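PDB 4P4G: shikimate 5-dehydrogenase AroE (5-dehydroshikimate reductase) from Mycobacterium tuberculosis, which probably catalyses the NADP-dependent interconversion of 3-dehydroshikimate and shikimate, the fourth of seven steps leading to chorismate in aromatic amino-acid biosynthesis. Local coordinates for residues H119-G124 against G202-I207; T145-N150 against G176-A181; A46-V51 against L73-E78. One frame throughout, in Å; residues are numbered along the deposited sequence.

Interaction 1 of 3, residues H119-G124 against G202-I207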
loop_
_atom_site.group_PDB
_atom_site.type_symbol
_atom_site.label_atom_id
_atom_site.label_comp_id
_atom_site.label_asym_id
_atom_site.label_seq_id
_atom_site.Cartn_x
_atom_site.Cartn_y
_atom_site.Cartn_z
ATOM N N HIS A 119 -5.722 -7.652 18.211
ATOM C CA HIS A 119 -6.846 -7.536 17.291
ATOM C C HIS A 119 -6.613 -6.358 16.366
ATOM O O HIS A 119 -6.170 -5.295 16.814
ATOM C CB HIS A 119 -8.144 -7.334 18.073
ATOM C CG HIS A 119 -8.318 -8.294 19.208
ATOM N ND1 HIS A 119 -8.553 -9.638 19.016
ATOM C CD2 HIS A 119 -8.300 -8.105 20.549
ATOM C CE1 HIS A 119 -8.661 -10.238 20.189
ATOM N NE2 HIS A 119 -8.517 -9.328 21.136
ATOM N N ALA A 120 -6.914 -6.532 15.080
ATOM C CA ALA A 120 -6.684 -5.471 14.103
ATOM C C ALA A 120 -7.932 -5.211 13.280
ATOM O O ALA A 120 -8.809 -6.068 13.189
ATOM C CB ALA A 120 -5.528 -5.829 13.180
ATOM N N LEU A 121 -7.998 -4.023 12.693
ATOM C CA LEU A 121 -9.085 -3.638 11.804
ATOM C C LEU A 121 -8.476 -3.186 10.488
ATOM O O LEU A 121 -7.454 -2.493 10.476
ATOM C CB LEU A 121 -9.846 -2.480 12.447
ATOM C CG LEU A 121 -11.336 -2.249 12.289
ATOM C CD1 LEU A 121 -12.098 -3.478 12.695
ATOM C CD2 LEU A 121 -11.724 -1.099 13.202
ATOM N N VAL A 122 -9.090 -3.574 9.374
ATOM C CA VAL A 122 -8.654 -3.102 8.065
ATOM C C VAL A 122 -9.854 -2.471 7.410
ATOM O O VAL A 122 -10.907 -3.095 7.327
ATOM C CB VAL A 122 -8.149 -4.259 7.167
ATOM C CG1 VAL A 122 -8.045 -3.819 5.696
ATOM C CG2 VAL A 122 -6.810 -4.793 7.680
ATOM N N LEU A 123 -9.704 -1.233 6.956
ATOM C CA LEU A 123 -10.785 -0.581 6.222
ATOM C C LEU A 123 -10.557 -0.632 4.727
ATOM O O LEU A 123 -9.496 -0.232 4.239
ATOM C CB LEU A 123 -10.912 0.877 6.622
ATOM C CG LEU A 123 -10.978 1.211 8.100
ATOM C CD1 LEU A 123 -11.244 2.694 8.257
ATOM C CD2 LEU A 123 -12.043 0.381 8.777
ATOM N N GLY A 124 -11.560 -1.122 4.009
ATOM C CA GLY A 124 -11.547 -1.103 2.555
ATOM C C GLY A 124 -11.431 -2.475 1.936
ATOM O O GLY A 124 -11.123 -3.446 2.624
ATOM N N GLY A 202 -15.503 9.657 14.112
ATOM C CA GLY A 202 -15.873 9.721 15.520
ATOM C C GLY A 202 -15.913 8.345 16.160
ATOM O O GLY A 202 -15.522 8.160 17.317
ATOM N N THR A 203 -16.391 7.369 15.397
ATOM C CA THR A 203 -16.461 5.985 15.863
ATOM C C THR A 203 -15.080 5.332 15.873
ATOM O O THR A 203 -14.730 4.602 16.810
ATOM C CB THR A 203 -17.423 5.170 14.984
ATOM O OG1 THR A 203 -18.736 5.736 15.088
ATOM C CG2 THR A 203 -17.471 3.717 15.432
ATOM N N LEU A 204 -14.303 5.600 14.831
ATOM C CA LEU A 204 -12.967 5.027 14.679
ATOM C C LEU A 204 -11.907 5.693 15.571
ATOM O O LEU A 204 -10.845 5.116 15.796
ATOM C CB LEU A 204 -12.536 5.098 13.213
ATOM C CG LEU A 204 -13.381 4.364 12.167
ATOM C CD1 LEU A 204 -12.975 4.860 10.780
ATOM C CD2 LEU A 204 -13.206 2.864 12.284
ATOM N N ALA A 205 -12.206 6.885 16.091
ATOM C CA ALA A 205 -11.198 7.711 16.777
ATOM C C ALA A 205 -10.567 7.025 17.979
ATOM O O ALA A 205 -9.459 7.372 18.390
ATOM C CB ALA A 205 -11.796 9.044 17.195
ATOM N N ALA A 206 -11.285 6.059 18.547
ATOM C CA ALA A 206 -10.851 5.372 19.758
ATOM C C ALA A 206 -9.768 4.314 19.544
ATOM O O ALA A 206 -9.317 3.696 20.507
ATOM C CB ALA A 206 -12.052 4.759 20.465
ATOM N N ILE A 207 -9.349 4.104 18.300
ATOM C CA ILE A 207 -8.338 3.078 18.018
ATOM C C ILE A 207 -6.980 3.536 18.553
ATOM O O ILE A 207 -6.609 4.706 18.400
ATOM C CB ILE A 207 -8.255 2.759 16.509
ATOM C CG1 ILE A 207 -7.539 1.430 16.259
ATOM C CG2 ILE A 207 -7.573 3.874 15.730
ATOM C CD1 ILE A 207 -8.443 0.233 16.431
#

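Interaction 2 of 3, residues T145-N150 against G176-A181. With SO4 (sulfate ion), chain J.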
loop_
_atom_site.group_PDB
_atom_site.type_symbol
_atom_site.label_atom_id
_atom_site.label_comp_id
_atom_site.label_asym_id
_atom_site.label_seq_id
_atom_site.Cartn_x
_atom_site.Cartn_y
_atom_site.Cartn_z
ATOM N N THR A 145 -10.570 -7.809 11.622
ATOM C CA THR A 145 -11.925 -7.514 11.161
ATOM C C THR A 145 -11.818 -6.620 9.922
ATOM O O THR A 145 -11.137 -5.596 9.945
ATOM C CB THR A 145 -12.764 -6.841 12.279
ATOM O OG1 THR A 145 -12.904 -7.739 13.393
ATOM C CG2 THR A 145 -14.156 -6.453 11.772
ATOM N N VAL A 146 -12.452 -7.033 8.824
ATOM C CA VAL A 146 -12.461 -6.249 7.589
ATOM C C VAL A 146 -13.750 -5.443 7.521
ATOM O O VAL A 146 -14.841 -6.002 7.602
ATOM C CB VAL A 146 -12.380 -7.163 6.357
ATOM C CG1 VAL A 146 -12.565 -6.355 5.058
ATOM C CG2 VAL A 146 -11.055 -7.903 6.342
ATOM N N VAL A 147 -13.618 -4.129 7.392
ATOM C CA VAL A 147 -14.774 -3.241 7.294
ATOM C C VAL A 147 -14.745 -2.620 5.905
ATOM O O VAL A 147 -13.813 -1.917 5.562
ATOM C CB VAL A 147 -14.709 -2.099 8.333
ATOM C CG1 VAL A 147 -15.999 -1.283 8.307
ATOM C CG2 VAL A 147 -14.469 -2.644 9.731
ATOM N N ALA A 148 -15.765 -2.870 5.102
ATOM C CA ALA A 148 -15.776 -2.305 3.759
ATOM C C ALA A 148 -17.194 -2.083 3.286
ATOM O O ALA A 148 -18.141 -2.621 3.865
ATOM C CB ALA A 148 -15.029 -3.206 2.787
ATOM N N ARG A 149 -17.330 -1.296 2.223
ATOM C CA ARG A 149 -18.636 -1.038 1.630
ATOM C C ARG A 149 -19.040 -2.199 0.732
ATOM O O ARG A 149 -20.222 -2.484 0.557
ATOM C CB ARG A 149 -18.615 0.268 0.829
ATOM C CG ARG A 149 -18.367 1.515 1.669
ATOM C CD ARG A 149 -18.265 2.753 0.791
ATOM N NE ARG A 149 -16.959 2.845 0.145
ATOM C CZ ARG A 149 -16.646 3.753 -0.774
ATOM N NH1 ARG A 149 -17.552 4.642 -1.161
ATOM N NH2 ARG A 149 -15.429 3.769 -1.307
ATOM N N ASN A 150 -18.049 -2.871 0.155
ATOM C CA ASN A 150 -18.321 -3.966 -0.770
ATOM C C ASN A 150 -18.228 -5.316 -0.066
ATOM O O ASN A 150 -17.137 -5.852 0.116
ATOM C CB ASN A 150 -17.340 -3.905 -1.953
ATOM C CG ASN A 150 -17.696 -4.868 -3.065
ATOM O OD1 ASN A 150 -18.138 -5.990 -2.821
ATOM N ND2 ASN A 150 -17.500 -4.430 -4.305
ATOM N N GLY A 176 -24.234 -1.262 12.534
ATOM C CA GLY A 176 -24.230 -1.116 13.981
ATOM C C GLY A 176 -23.154 -1.886 14.714
ATOM O O GLY A 176 -23.128 -1.909 15.947
ATOM N N GLY A 177 -22.252 -2.509 13.968
ATOM C CA GLY A 177 -21.215 -3.315 14.587
ATOM C C GLY A 177 -19.859 -2.638 14.643
ATOM O O GLY A 177 -18.926 -3.157 15.264
ATOM N N LEU A 178 -19.739 -1.475 14.012
ATOM C CA LEU A 178 -18.437 -0.825 13.910
ATOM C C LEU A 178 -17.856 -0.447 15.282
ATOM O O LEU A 178 -16.681 -0.676 15.539
ATOM C CB LEU A 178 -18.511 0.396 12.988
ATOM C CG LEU A 178 -17.175 1.085 12.709
ATOM C CD1 LEU A 178 -16.145 0.098 12.182
ATOM C CD2 LEU A 178 -17.357 2.226 11.722
ATOM N N ALA A 179 -18.684 0.102 16.162
ATOM C CA ALA A 179 -18.216 0.533 17.483
ATOM C C ALA A 179 -17.602 -0.617 18.288
ATOM O O ALA A 179 -16.541 -0.466 18.898
ATOM C CB ALA A 179 -19.351 1.182 18.263
ATOM N N ASP A 180 -18.271 -1.762 18.285
ATOM C CA ASP A 180 -17.763 -2.937 18.991
ATOM C C ASP A 180 -16.486 -3.492 18.338
ATOM O O ASP A 180 -15.589 -3.983 19.022
ATOM C CB ASP A 180 -18.851 -4.005 19.083
ATOM C CG ASP A 180 -20.016 -3.578 19.974
ATOM O OD1 ASP A 180 -19.783 -2.827 20.950
ATOM O OD2 ASP A 180 -21.162 -3.998 19.697
ATOM N N ALA A 181 -16.403 -3.403 17.016
ATOM C CA ALA A 181 -15.202 -3.831 16.298
ATOM C C ALA A 181 -14.001 -2.960 16.678
ATOM O O ALA A 181 -12.886 -3.459 16.865
ATOM C CB ALA A 181 -15.447 -3.812 14.801
HETATM S S SO4 J . -14.671 -0.248 -0.087
HETATM O O1 SO4 J . -14.940 0.309 1.240
HETATM O O2 SO4 J . -15.235 -1.594 -0.219
HETATM O O3 SO4 J . -15.297 0.610 -1.099
HETATM O O4 SO4 J . -13.227 -0.273 -0.374
#

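Interaction 3 of 3, residues A46-V51 against L73-E78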
loop_
_atom_site.group_PDB
_atom_site.type_symbol
_atom_site.label_atom_id
_atom_site.label_comp_id
_atom_site.label_asym_id
_atom_site.label_seq_id
_atom_site.Cartn_x
_atom_site.Cartn_y
_atom_site.Cartn_z
ATOM N N ALA A 46 -7.871 0.176 -17.015
ATOM C CA ALA A 46 -8.109 -0.322 -18.366
ATOM C C ALA A 46 -6.927 -0.032 -19.277
ATOM O O ALA A 46 -6.604 -0.827 -20.164
ATOM C CB ALA A 46 -9.373 0.289 -18.934
ATOM N N GLU A 47 -6.286 1.103 -19.033
ATOM C CA GLU A 47 -5.217 1.599 -19.887
ATOM C C GLU A 47 -3.866 0.950 -19.580
ATOM O O GLU A 47 -2.959 0.987 -20.404
ATOM C CB GLU A 47 -5.117 3.126 -19.766
ATOM C CG GLU A 47 -6.344 3.896 -20.298
ATOM C CD GLU A 47 -7.385 4.224 -19.218
ATOM O OE1 GLU A 47 -7.676 3.356 -18.360
ATOM O OE2 GLU A 47 -7.913 5.361 -19.232
ATOM N N LEU A 48 -3.733 0.345 -18.402
ATOM C CA LEU A 48 -2.431 -0.167 -17.964
ATOM C C LEU A 48 -1.712 -1.096 -18.967
ATOM O O LEU A 48 -0.522 -0.892 -19.241
ATOM C CB LEU A 48 -2.513 -0.775 -16.550
ATOM C CG LEU A 48 -1.213 -1.231 -15.890
ATOM C CD1 LEU A 48 -1.306 -1.085 -14.382
ATOM C CD2 LEU A 48 -0.884 -2.677 -16.248
ATOM N N PRO A 49 -2.411 -2.111 -19.522
ATOM C CA PRO A 49 -1.697 -3.004 -20.443
ATOM C C PRO A 49 -1.157 -2.294 -21.684
ATOM O O PRO A 49 -0.086 -2.656 -22.153
ATOM C CB PRO A 49 -2.774 -4.015 -20.863
ATOM C CG PRO A 49 -3.747 -4.016 -19.732
ATOM C CD PRO A 49 -3.777 -2.593 -19.240
ATOM N N VAL A 50 -1.882 -1.308 -22.204
ATOM C CA VAL A 50 -1.408 -0.597 -23.395
ATOM C C VAL A 50 -0.263 0.370 -23.047
ATOM O O VAL A 50 0.707 0.507 -23.805
ATOM C CB VAL A 50 -2.552 0.126 -24.122
ATOM C CG1 VAL A 50 -1.995 1.039 -25.209
ATOM C CG2 VAL A 50 -3.495 -0.893 -24.747
ATOM N N VAL A 51 -0.361 1.022 -21.895
ATOM C CA VAL A 51 0.731 1.876 -21.431
ATOM C C VAL A 51 2.019 1.068 -21.199
ATOM O O VAL A 51 3.072 1.363 -21.780
ATOM C CB VAL A 51 0.335 2.635 -20.158
ATOM C CG1 VAL A 51 1.544 3.328 -19.553
ATOM C CG2 VAL A 51 -0.781 3.647 -20.476
ATOM N N LEU A 73 -1.361 -7.120 -11.618
ATOM C CA LEU A 73 -1.170 -8.543 -11.367
ATOM C C LEU A 73 -1.542 -9.364 -12.598
ATOM O O LEU A 73 -0.809 -10.271 -13.004
ATOM C CB LEU A 73 -2.021 -9.003 -10.182
ATOM C CG LEU A 73 -1.760 -10.461 -9.799
ATOM C CD1 LEU A 73 -0.729 -10.531 -8.709
ATOM C CD2 LEU A 73 -3.040 -11.174 -9.385
ATOM N N ARG A 74 -2.678 -9.042 -13.199
ATOM C CA ARG A 74 -3.137 -9.800 -14.359
ATOM C C ARG A 74 -2.216 -9.637 -15.567
ATOM O O ARG A 74 -2.055 -10.568 -16.374
ATOM C CB ARG A 74 -4.545 -9.366 -14.751
ATOM C CG ARG A 74 -5.603 -9.768 -13.749
ATOM C CD ARG A 74 -6.978 -9.507 -14.335
ATOM N NE ARG A 74 -7.180 -8.117 -14.743
ATOM C CZ ARG A 74 -7.742 -7.186 -13.980
ATOM N NH1 ARG A 74 -8.139 -7.476 -12.748
ATOM N NH2 ARG A 74 -7.905 -5.952 -14.453
ATOM N N PHE A 75 -1.645 -8.447 -15.708
ATOM C CA PHE A 75 -0.843 -8.111 -16.883
ATOM C C PHE A 75 0.456 -8.908 -16.915
ATOM O O PHE A 75 0.896 -9.362 -17.975
ATOM C CB PHE A 75 -0.539 -6.613 -16.895
ATOM C CG PHE A 75 0.495 -6.217 -17.916
ATOM C CD1 PHE A 75 0.149 -6.096 -19.255
ATOM C CD2 PHE A 75 1.807 -5.955 -17.532
ATOM C CE1 PHE A 75 1.098 -5.730 -20.204
ATOM C CE2 PHE A 75 2.759 -5.594 -18.475
ATOM C CZ PHE A 75 2.400 -5.474 -19.808
ATOM N N ALA A 76 1.071 -9.068 -15.747
ATOM C CA ALA A 76 2.350 -9.761 -15.629
ATOM C C ALA A 76 2.248 -11.230 -16.007
ATOM O O ALA A 76 1.265 -11.898 -15.684
ATOM C CB ALA A 76 2.885 -9.630 -14.220
ATOM N N ASP A 77 3.275 -11.744 -16.676
ATOM C CA ASP A 77 3.286 -13.159 -17.030
ATOM C C ASP A 77 3.952 -14.035 -15.959
ATOM O O ASP A 77 3.792 -15.263 -15.968
ATOM C CB ASP A 77 3.952 -13.356 -18.392
ATOM C CG ASP A 77 5.200 -12.519 -18.546
ATOM O OD1 ASP A 77 5.095 -11.334 -18.968
ATOM O OD2 ASP A 77 6.290 -13.045 -18.235
ATOM N N GLU A 78 4.704 -13.412 -15.050
ATOM C CA GLU A 78 5.241 -14.100 -13.874
ATOM C C GLU A 78 4.811 -13.296 -12.667
ATOM O O GLU A 78 4.700 -12.083 -12.753
ATOM C CB GLU A 78 6.771 -14.076 -13.831
ATOM C CG GLU A 78 7.555 -14.697 -14.959
ATOM C CD GLU A 78 9.049 -14.512 -14.715
ATOM O OE1 GLU A 78 9.819 -14.372 -15.689
ATOM O OE2 GLU A 78 9.448 -14.486 -13.530
#

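Interaction 1 of 3, residues H119-G124 against G202-I207
Leu204 meets Leu123 and Leu121 through its two methyl branches, one for each strand residue. Its CD1 comes tip to tip with Leu123 CD1 at 3.7 Å, while Leu204 CD2 lies 4.3 Å from Leu121 CD2, a looser touch. The fork is aimed by a first torsion of -60° at Leu204, which sets CG opposite the carbonyl carbon. Ile207 faces the strand without touching it. Around these leucines the apolar packing continues: Leu188 of strand 187-190 lies on Leu121, Leu123 and Ile207, and Leu204 rests on Val182 of helix 178-184. The leucine pairs are purely apolar, and no hydrogen bond passes between the segments.

The strand 119-123 is the first of a parallel, Rossmann-type sheet with strand order 3-2-1-4-5-6, and Gly124 opens a GxGxxA pattern consistent with the dinucleotide-binding turn. Gly124 has a positive phi, 112°, which suits a residue without a side chain.

Backbone hydrogen bonds hold each segment in its own setting. Within 202-207 a type I turn runs from Leu204 to Ile207, closed by Ile207 N to Leu204 O at 3.1 Å. Leu121 is paired through its backbone with Val187 and Val189 of the adjacent strand 187-190.

Interaction 2 of 3, residues T145-N150 against G176-A181
Val147 and Leu178 cross at about a right angle. The single methyl CD1 of Leu178 is received by both branches of Val147, at 4.0 Å from Val147 CG2 and 4.1 Å from Val147 CG1. Two residues earlier on the strand, Thr145 turns its methyl CG2 to Ala181 CB, 4.2 Å away. The pairs follow the i, i+2 rhythm of a strand and the i, i+3 rhythm of a helix. Leu178 reaches across because its CG stands opposite the backbone N (chi1 -175°), which carries CD1 over to the valine.

Here helix 178-184 covers a face of the parallel Rossmann-type sheet, and strand 143-148 is the second in its chain order. At Arg149 and Asn150 a sulfate, probably from the crystallisation liquor, is bound in the region where NADP-dependent relatives commonly hold the adenosine 2'-phosphate. Arg149 N points almost straight at sulfate O1 (3.0 Å, 169°), and Asn150 N reaches sulfate O2 at 3.1 Å. Arg149 NE adds only weak bonds, to O1 and O3, with O1 lying in the guanidinium plane at its edge; the bend at chi3 brings the group round to the anion. Ser125 OG is also hydrogen-bonded to the sulfate. In the next shell, Asn150 occupies the N-cap of helix 151-163, its OD1 accepting from Lys153 N, and Phe173 packs on both Val147 and Arg149.

Interaction 3 of 3, residues A46-V51 against L73-E78
The Phe75 ring is met by Pro49 and Leu48, and both approach it obliquely. Pro49 meets the CD1 and CE1 atoms: its CA lies 3.8 Å from Phe75 CD1 and its CB 3.9 Å from the same atom. The adjoining ring atom, Phe75 CE1, comes within 3.8 Å of Pro49 O, so the ring is laid against the Pro49 backbone as well as against the pyrrolidine. Leu48 meets the root of the aromatic group instead, with CD2 4.0 Å from Phe75 CB and 4.1 Å from Phe75 CG. Trp99 is another flat neighbour of Phe75, the two planes inclined at about 50°.

Torsions explain the division of labour. Phe75 has CG opposite its backbone N (chi1 169°), which swings the ring out toward Pro49; Leu48 has a similar first torsion of -174°, and although its CB does not start out toward Phe75, CD2 gets there at the end of the chain. The interface is apolar and only partly buried, with Leu48 shielded and Pro49 exposed. No hydrogen bond crosses between the two segments; Val51 N to Glu47 O, at 3.0 Å, is a backbone bond within 46-51.

In the substrate-binding domain, helix 48-53 follows strand 37-42 and helix 69-75 follows strand 59-64, parallel strands that flank strand 7-12 in the mixed sheet. The contact therefore joins one helix near its beginning to the other at its last turn, with the Leu48 side chain about 11 Å from bound shikimate. Beyond Phe75 the chain leaves the helix at Ala76 and heads into edge strand 78-79; Leu92 of strand 91-95 packs on Phe75 and Ala76, and Asp77 OD1 accepts from Trp99 N.

Overall arrangement
Interactions 1 and 2 share one parallel sheet: strands 119-123 and 143-148 are neighbours joined by probable backbone hydrogen bonds, Val122 O with Val147 N and Gly124 N with Val147 O, and their side chains pack against one another. Interaction 2 is nested in the loop that interaction 1 closes, and their centres are about 8 Å apart. Both are buried strand-to-helix contacts made of aliphatic groups, though interaction 2 runs on to a polar end where backbone N-H groups grip an anion. Interaction 3 lies in the other domain, its centre about 33 Å from that of interaction 1; it joins two helices, is partly exposed, and relies on an aromatic ring and a proline.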